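Local coordinates for protein chorismate mutase (Paraburkholderia phymatum, PDB 5TS9) that probably catalyses the rearrangement of chorismate to prephenate, within a mostly helical fold, at residues Y63-F74 against I121-R132. Residues are numbered along the deposited sequence; the frame is centred on the assembly and turned at random.
Sequences YGLTAEDAINIF and IMQNLQSVAPLR
Tyr63 lies across helix 121-128 with one ring face on Met122, whose CB sits 3.9 Å from the ring centroid in a CH-pi contact; SD adds an oblique Met-aromatic approach. At the ring's edge, in its plane, Gln123 NE2 comes within 3.6 Å of Tyr63 CE1, its amide turned 75° from the ring. The Met122 chain runs extended beyond CG, which carries its methyl between the two helices: CE ends 3.5 Å from Phe74 CE1 and also touches Ala70 CB, while CG packs on Leu65 CD1. Ala56 of helix 46-59 touches both Phe74 and Met122, tying a third helix to this core. Leu125 CD1 fills in between Leu65 and Ile73. Beside this apolar layer Arg132 grips Asp69 end-on, NH2 to OD1 at 2.9 Å and NH1 to OD2 at 2.7 Å, both syn lone pairs being used and the two flat groups only 23° apart. Leu125 CD2 covers one guanidinium face; Arg132 NE donates to the carbonyl of Ile169, and NH2 has a second acceptor in that of Arg168. Hydrogen-bonded to a carboxylate and to two main-chain carbonyls near the C-terminus, the buried guanidinium probably keeps its charge and pins the first turn of helix 67-95 to the C-terminal side of segment 121-132.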
loop_
_atom_site.group_PDB
_atom_site.type_symbol
_atom_site.label_atom_id
_atom_site.label_comp_id
_atom_site.label_asym_id
_atom_site.label_seq_id
_atom_site.Cartn_x
_atom_site.Cartn_y
_atom_site.Cartn_z
ATOM N N TYR A 63 -13.598 -1.617 -23.121
ATOM C CA TYR A 63 -13.242 -2.994 -22.791
ATOM C C TYR A 63 -14.318 -3.681 -21.951
ATOM O O TYR A 63 -14.014 -4.577 -21.159
ATOM C CB TYR A 63 -11.906 -3.038 -22.045
ATOM C CG TYR A 63 -10.719 -2.519 -22.839
ATOM C CD1 TYR A 63 -9.986 -3.365 -23.653
ATOM C CD2 TYR A 63 -10.335 -1.187 -22.769
ATOM C CE1 TYR A 63 -8.897 -2.901 -24.379
ATOM C CE2 TYR A 63 -9.254 -0.714 -23.483
ATOM C CZ TYR A 63 -8.537 -1.579 -24.287
ATOM O OH TYR A 63 -7.460 -1.124 -25.002
ATOM N N GLY A 64 -15.577 -3.260 -22.094
ATOM C CA GLY A 64 -16.668 -3.865 -21.342
ATOM C C GLY A 64 -16.590 -3.709 -19.836
ATOM O O GLY A 64 -17.280 -4.432 -19.109
ATOM N N LEU A 65 -15.771 -2.786 -19.339
ATOM C CA LEU A 65 -15.672 -2.529 -17.909
ATOM C C LEU A 65 -16.583 -1.381 -17.497
ATOM O O LEU A 65 -16.786 -0.427 -18.254
ATOM C CB LEU A 65 -14.241 -2.185 -17.499
ATOM C CG LEU A 65 -13.173 -3.173 -17.942
ATOM C CD1 LEU A 65 -11.791 -2.676 -17.523
ATOM C CD2 LEU A 65 -13.496 -4.534 -17.351
ATOM N N THR A 66 -17.131 -1.488 -16.286
ATOM C CA THR A 66 -17.837 -0.369 -15.690
ATOM C C THR A 66 -16.832 0.658 -15.201
ATOM O O THR A 66 -15.668 0.347 -14.922
ATOM C CB THR A 66 -18.721 -0.796 -14.515
ATOM O OG1 THR A 66 -17.910 -1.143 -13.384
ATOM C CG2 THR A 66 -19.614 -1.973 -14.882
ATOM N N ALA A 67 -17.295 1.901 -15.105
ATOM C CA ALA A 67 -16.412 2.965 -14.655
ATOM C C ALA A 67 -15.940 2.697 -13.237
ATOM O O ALA A 67 -14.769 2.919 -12.912
ATOM C CB ALA A 67 -17.119 4.318 -14.757
ATOM N N GLU A 68 -16.830 2.189 -12.385
ATOM C CA GLU A 68 -16.457 1.937 -11.001
ATOM C C GLU A 68 -15.402 0.842 -10.917
ATOM O O GLU A 68 -14.489 0.918 -10.093
ATOM C CB GLU A 68 -17.696 1.570 -10.179
ATOM N N ASP A 69 -15.507 -0.179 -11.775
ATOM C CA ASP A 69 -14.536 -1.271 -11.768
ATOM C C ASP A 69 -13.139 -0.761 -12.117
ATOM O O ASP A 69 -12.171 -1.022 -11.397
ATOM C CB ASP A 69 -14.982 -2.361 -12.744
ATOM C CG ASP A 69 -14.176 -3.649 -12.619
ATOM O OD1 ASP A 69 -13.472 -3.860 -11.604
ATOM O OD2 ASP A 69 -14.243 -4.475 -13.555
ATOM N N ALA A 70 -13.022 -0.024 -13.222
ATOM C CA ALA A 70 -11.730 0.515 -13.636
ATOM C C ALA A 70 -11.141 1.434 -12.578
ATOM O O ALA A 70 -9.929 1.415 -12.339
ATOM C CB ALA A 70 -11.879 1.268 -14.958
ATOM N N ILE A 71 -11.978 2.265 -11.947
ATOM C CA ILE A 71 -11.486 3.155 -10.892
ATOM C C ILE A 71 -10.870 2.351 -9.757
ATOM O O ILE A 71 -9.760 2.644 -9.300
ATOM C CB ILE A 71 -12.616 4.062 -10.374
ATOM C CG1 ILE A 71 -13.039 5.050 -11.463
ATOM C CG2 ILE A 71 -12.196 4.749 -9.053
ATOM C CD1 ILE A 71 -14.332 5.733 -11.148
ATOM N N ASN A 72 -11.584 1.323 -9.290
ATOM C CA ASN A 72 -11.066 0.486 -8.212
ATOM C C ASN A 72 -9.744 -0.152 -8.603
ATOM O O ASN A 72 -8.791 -0.174 -7.808
ATOM C CB ASN A 72 -12.079 -0.598 -7.851
ATOM C CG ASN A 72 -13.327 -0.031 -7.186
ATOM O OD1 ASN A 72 -13.336 1.114 -6.726
ATOM N ND2 ASN A 72 -14.375 -0.837 -7.119
ATOM N N ILE A 73 -9.690 -0.716 -9.814
ATOM C CA ILE A 73 -8.490 -1.416 -10.271
ATOM C C ILE A 73 -7.309 -0.457 -10.354
ATOM O O ILE A 73 -6.194 -0.781 -9.925
ATOM C CB ILE A 73 -8.747 -2.101 -11.630
ATOM C CG1 ILE A 73 -9.717 -3.296 -11.486
ATOM C CG2 ILE A 73 -7.420 -2.547 -12.273
ATOM C CD1 ILE A 73 -9.114 -4.505 -10.777
ATOM N N PHE A 74 -7.523 0.726 -10.922
ATOM C CA PHE A 74 -6.378 1.602 -11.097
ATOM C C PHE A 74 -6.046 2.381 -9.833
ATOM O O PHE A 74 -4.875 2.718 -9.634
ATOM C CB PHE A 74 -6.590 2.493 -12.318
ATOM C CG PHE A 74 -6.289 1.770 -13.606
ATOM C CD1 PHE A 74 -7.241 0.934 -14.182
ATOM C CD2 PHE A 74 -5.032 1.856 -14.191
ATOM C CE1 PHE A 74 -6.962 0.225 -15.347
ATOM C CE2 PHE A 74 -4.736 1.161 -15.348
ATOM C CZ PHE A 74 -5.706 0.332 -15.932
ATOM N N ILE A 121 -3.847 -3.997 -19.350
ATOM C CA ILE A 121 -4.515 -4.433 -18.129
ATOM C C ILE A 121 -6.017 -4.536 -18.363
ATOM O O ILE A 121 -6.659 -5.520 -17.980
ATOM C CB ILE A 121 -4.203 -3.467 -16.974
ATOM C CG1 ILE A 121 -2.775 -3.686 -16.460
ATOM C CG2 ILE A 121 -5.247 -3.637 -15.888
ATOM C CD1 ILE A 121 -2.272 -2.579 -15.535
ATOM N N MET A 122 -6.599 -3.515 -18.993
ATOM C CA MET A 122 -8.026 -3.569 -19.299
ATOM C C MET A 122 -8.344 -4.683 -20.287
ATOM O O MET A 122 -9.366 -5.364 -20.143
ATOM C CB MET A 122 -8.505 -2.215 -19.817
ATOM C CG MET A 122 -8.550 -1.147 -18.699
ATOM S SD MET A 122 -9.303 0.373 -19.269
ATOM C CE MET A 122 -9.114 1.414 -17.838
ATOM N N GLN A 123 -7.488 -4.899 -21.286
ATOM C CA GLN A 123 -7.759 -5.989 -22.222
ATOM C C GLN A 123 -7.726 -7.333 -21.507
ATOM O O GLN A 123 -8.562 -8.208 -21.765
ATOM C CB GLN A 123 -6.754 -5.968 -23.375
ATOM C CG GLN A 123 -6.937 -7.129 -24.362
ATOM C CD GLN A 123 -8.326 -7.148 -25.000
ATOM O OE1 GLN A 123 -9.125 -8.059 -24.749
ATOM N NE2 GLN A 123 -8.620 -6.143 -25.824
ATOM N N ASN A 124 -6.770 -7.503 -20.589
ATOM C CA ASN A 124 -6.666 -8.734 -19.812
ATOM C C ASN A 124 -7.829 -8.888 -18.833
ATOM O O ASN A 124 -8.318 -10.003 -18.622
ATOM C CB ASN A 124 -5.332 -8.746 -19.066
ATOM C CG ASN A 124 -4.153 -8.950 -20.002
ATOM O OD1 ASN A 124 -4.310 -9.514 -21.082
ATOM N ND2 ASN A 124 -2.976 -8.496 -19.598
ATOM N N LEU A 125 -8.257 -7.794 -18.196
ATOM C CA LEU A 125 -9.430 -7.861 -17.319
ATOM C C LEU A 125 -10.646 -8.368 -18.070
ATOM O O LEU A 125 -11.388 -9.239 -17.587
ATOM C CB LEU A 125 -9.727 -6.482 -16.750
ATOM C CG LEU A 125 -9.054 -6.094 -15.456
ATOM C CD1 LEU A 125 -9.093 -4.580 -15.335
ATOM C CD2 LEU A 125 -9.765 -6.765 -14.308
ATOM N N GLN A 126 -10.891 -7.790 -19.244
ATOM C CA GLN A 126 -11.980 -8.243 -20.095
ATOM C C GLN A 126 -11.833 -9.722 -20.437
ATOM O O GLN A 126 -12.795 -10.491 -20.338
ATOM C CB GLN A 126 -12.021 -7.389 -21.360
ATOM C CG GLN A 126 -13.086 -7.814 -22.343
ATOM C CD GLN A 126 -13.103 -6.930 -23.566
ATOM O OE1 GLN A 126 -12.059 -6.480 -24.036
ATOM N NE2 GLN A 126 -14.295 -6.656 -24.077
ATOM N N SER A 127 -10.630 -10.143 -20.825
ATOM C CA SER A 127 -10.421 -11.539 -21.197
ATOM C C SER A 127 -10.741 -12.498 -20.057
ATOM O O SER A 127 -11.199 -13.614 -20.306
ATOM C CB SER A 127 -8.982 -11.757 -21.660
ATOM O OG SER A 127 -8.719 -11.036 -22.843
ATOM N N VAL A 128 -10.516 -12.096 -18.803
ATOM C CA VAL A 128 -10.701 -13.019 -17.687
ATOM C C VAL A 128 -12.010 -12.760 -16.940
ATOM O O VAL A 128 -12.272 -13.396 -15.911
ATOM C CB VAL A 128 -9.490 -12.985 -16.738
ATOM C CG1 VAL A 128 -9.573 -11.812 -15.757
ATOM C CG2 VAL A 128 -9.348 -14.298 -16.021
ATOM N N ALA A 129 -12.851 -11.864 -17.457
ATOM C CA ALA A 129 -14.142 -11.486 -16.899
ATOM C C ALA A 129 -14.959 -12.668 -16.379
ATOM O O ALA A 129 -15.531 -12.568 -15.290
ATOM C CB ALA A 129 -14.957 -10.718 -17.943
ATOM N N PRO A 130 -15.059 -13.791 -17.112
ATOM C CA PRO A 130 -15.839 -14.916 -16.571
ATOM C C PRO A 130 -15.383 -15.379 -15.198
ATOM O O PRO A 130 -16.235 -15.615 -14.337
ATOM C CB PRO A 130 -15.649 -16.017 -17.626
ATOM C CG PRO A 130 -15.400 -15.289 -18.874
ATOM C CD PRO A 130 -14.599 -14.079 -18.488
ATOM N N LEU A 131 -14.075 -15.497 -14.952
ATOM C CA LEU A 131 -13.599 -16.108 -13.716
ATOM C C LEU A 131 -13.522 -15.144 -12.542
ATOM O O LEU A 131 -13.115 -15.564 -11.454
ATOM C CB LEU A 131 -12.226 -16.738 -13.931
ATOM C CG LEU A 131 -12.186 -17.637 -15.158
ATOM C CD1 LEU A 131 -10.812 -17.602 -15.732
ATOM C CD2 LEU A 131 -12.586 -19.057 -14.804
ATOM N N ARG A 132 -13.879 -13.872 -12.731
ATOM C CA ARG A 132 -13.698 -12.902 -11.658
ATOM C C ARG A 132 -14.676 -13.117 -10.506
ATOM O O ARG A 132 -14.380 -12.722 -9.373
ATOM C CB ARG A 132 -13.816 -11.485 -12.225
ATOM C CG ARG A 132 -12.634 -11.097 -13.121
ATOM C CD ARG A 132 -12.768 -9.677 -13.623
ATOM N NE ARG A 132 -12.591 -8.728 -12.524
ATOM C CZ ARG A 132 -12.792 -7.419 -12.626
ATOM N NH1 ARG A 132 -13.194 -6.903 -13.790
ATOM N NH2 ARG A 132 -12.588 -6.636 -11.568
#